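Outer surface protein (Borrelia burgdorferi, PDB 5IZT) is of unknown function but belongs to the PFam54_60 family of Borrelia outer surface lipoproteins, some of whose members bind complement factor H. Local coordinates at residues Ala384-Ser387 and Val388-Ala391. Sequence-based numbering, arbitrary orientation.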
ATOM      1  N   ALA A 384       0.518  -7.230   7.485  1.00 16.02           N
ATOM      2  CA  ALA A 384       0.645  -5.781   7.343  1.00 18.21           C
ATOM      3  C   ALA A 384      -0.589  -5.178   6.677  1.00 23.75           C
ATOM      4  O   ALA A 384      -1.088  -4.131   7.126  1.00 20.24           O
ATOM      5  CB  ALA A 384       1.910  -5.429   6.558  1.00 18.08           C
ATOM      6  N   ARG A 385      -1.092  -5.822   5.612  1.00 16.24           N
ATOM      7  CA  ARG A 385      -2.297  -5.336   4.942  0.60 19.84           C
ATOM      8  C   ARG A 385      -3.461  -5.265   5.915  1.00 18.22           C
ATOM      9  O   ARG A 385      -4.174  -4.260   5.974  1.00 20.11           O
ATOM     10  CB  ARG A 385      -2.658  -6.238   3.757  0.60 18.00           C
ATOM     11  CG  ARG A 385      -3.841  -5.724   2.893  0.60 17.25           C
ATOM     12  CD  ARG A 385      -5.226  -6.099   3.449  0.60 15.70           C
ATOM     13  NE  ARG A 385      -6.318  -5.541   2.651  0.60 18.20           N
ATOM     14  CZ  ARG A 385      -6.718  -4.273   2.705  0.60 17.73           C
ATOM     15  NH1 ARG A 385      -6.110  -3.421   3.518  0.60 14.03           N
ATOM     16  NH2 ARG A 385      -7.720  -3.854   1.943  0.60 16.54           N
ATOM     17  N   GLN A 386      -3.679  -6.340   6.668  1.00 18.34           N
ATOM     18  CA  GLN A 386      -4.776  -6.394   7.623  1.00 18.19           C
ATOM     19  C   GLN A 386      -4.632  -5.329   8.701  1.00 20.14           C
ATOM     20  O   GLN A 386      -5.630  -4.764   9.164  1.00 20.75           O
ATOM     21  CB  GLN A 386      -4.831  -7.797   8.239  1.00 21.23           C
ATOM     22  CG  GLN A 386      -5.874  -7.996   9.319  1.00 32.51           C
ATOM     23  CD  GLN A 386      -7.289  -7.951   8.784  1.00 42.78           C
ATOM     24  OE1 GLN A 386      -7.523  -8.180   7.596  1.00 40.08           O
ATOM     25  NE2 GLN A 386      -8.243  -7.658   9.661  1.00 46.79           N
ATOM     26  N   SER A 387      -3.399  -5.033   9.112  1.00 24.31           N
ATOM     27  CA  SER A 387      -3.203  -4.029  10.152  0.51 26.77           C
ATOM     28  C   SER A 387      -3.561  -2.637   9.651  1.00 24.34           C
ATOM     29  O   SER A 387      -4.130  -1.827  10.401  1.00 18.51           O
ATOM     30  CB  SER A 387      -1.764  -4.053  10.657  0.51 20.75           C
ATOM     31  OG  SER A 387      -1.615  -3.189  11.766  0.51 18.86           O
ATOM     32  N   VAL A 388      -3.222  -2.330   8.395  1.00 16.01           N
ATOM     33  CA  VAL A 388      -3.594  -1.026   7.842  1.00 18.44           C
ATOM     34  C   VAL A 388      -5.109  -0.918   7.745  1.00 18.04           C
ATOM     35  O   VAL A 388      -5.703   0.112   8.094  1.00 20.84           O
ATOM     36  CB  VAL A 388      -2.923  -0.798   6.470  1.00 15.86           C
ATOM     37  CG1 VAL A 388      -3.432   0.508   5.850  1.00 16.28           C
ATOM     38  CG2 VAL A 388      -1.394  -0.722   6.615  1.00 15.23           C
ATOM     39  N   LEU A 389      -5.751  -1.997   7.292  1.00 16.79           N
ATOM     40  CA  LEU A 389      -7.206  -2.059   7.193  1.00 20.28           C
ATOM     41  C   LEU A 389      -7.875  -1.857   8.551  1.00 24.33           C
ATOM     42  O   LEU A 389      -8.858  -1.114   8.670  1.00 23.47           O
ATOM     43  CB  LEU A 389      -7.610  -3.407   6.587  1.00 18.94           C
ATOM     44  CG  LEU A 389      -9.114  -3.647   6.507  1.00 21.58           C
ATOM     45  CD1 LEU A 389      -9.707  -2.573   5.612  1.00 23.33           C
ATOM     46  CD2 LEU A 389      -9.428  -5.047   5.991  1.00 27.12           C
ATOM     47  N   GLU A 390      -7.378  -2.541   9.587  1.00 19.49           N
ATOM     48  CA  GLU A 390      -7.972  -2.384  10.909  1.00 23.94           C
ATOM     49  C   GLU A 390      -7.798  -0.963  11.433  1.00 23.13           C
ATOM     50  O   GLU A 390      -8.712  -0.405  12.051  1.00 22.81           O
ATOM     51  CB  GLU A 390      -7.372  -3.409  11.872  1.00 27.65           C
ATOM     52  CG  GLU A 390      -7.800  -4.836  11.545  1.00 33.80           C
ATOM     53  CD  GLU A 390      -7.106  -5.890  12.392  1.00 45.05           C
ATOM     54  OE1 GLU A 390      -6.282  -5.520  13.257  1.00 47.36           O
ATOM     55  OE2 GLU A 390      -7.376  -7.091  12.176  1.00 45.59           O
ATOM     56  N   ALA A 391      -6.644  -0.349  11.186  1.00 22.67           N
ATOM     57  CA  ALA A 391      -6.471   1.040  11.595  1.00 24.39           C
ATOM     58  C   ALA A 391      -7.441   1.951  10.848  1.00 19.52           C
ATOM     59  O   ALA A 391      -8.061   2.839  11.445  1.00 20.83           O
ATOM     60  CB  ALA A 391      -5.029   1.480  11.357  1.00 23.22           C
TER
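Two successive turns of the C-terminal helix 366-395 meet here, and the i to i+4 pair Q386 and E390 ties them together on the outer face. Q386 NE2 donates to E390 OE2 over 2.7 Å, almost straight at 172°. The oxygen lies in the plane of the Q386 amide; NE2 meets it on its anti side, somewhat out of the carboxylate plane. The two flat groups stand nearly perpendicular, 80° apart. Q386 leaves with CG anti to its own nitrogen, then bends at chi2 (69°), which swings the amide along the helix toward E390; the glutamate chain runs extended beyond CG to meet it. E390 CG rests 3.2 Å from Q386 O, the carbonyl that also accepts E390 N.

One residue back, R385 is bent at chi2 and lays its guanidinium over L389: R385 NH1 comes within 3.4 Å of L389 CB, and L389 CG lies over one face of the guanidinium. On the buried flank V388 CG2 packs 3.5 Å from A384 O. In the conformers described, R385 NH1 hydrogen-bonds S296 OG of helix 280-316 and S387 OG hydrogen-bonds Q338 NE2 of helix 322-359.

Four regular backbone bonds, from A384 O to V388 N through S387 O to A391 N, carry the helix. The neutral amide probably steadies the carboxylate without cancelling its charge, whereas R385 and S387, each with a second conformer, probably link this helix to its two neighbours only part of the time.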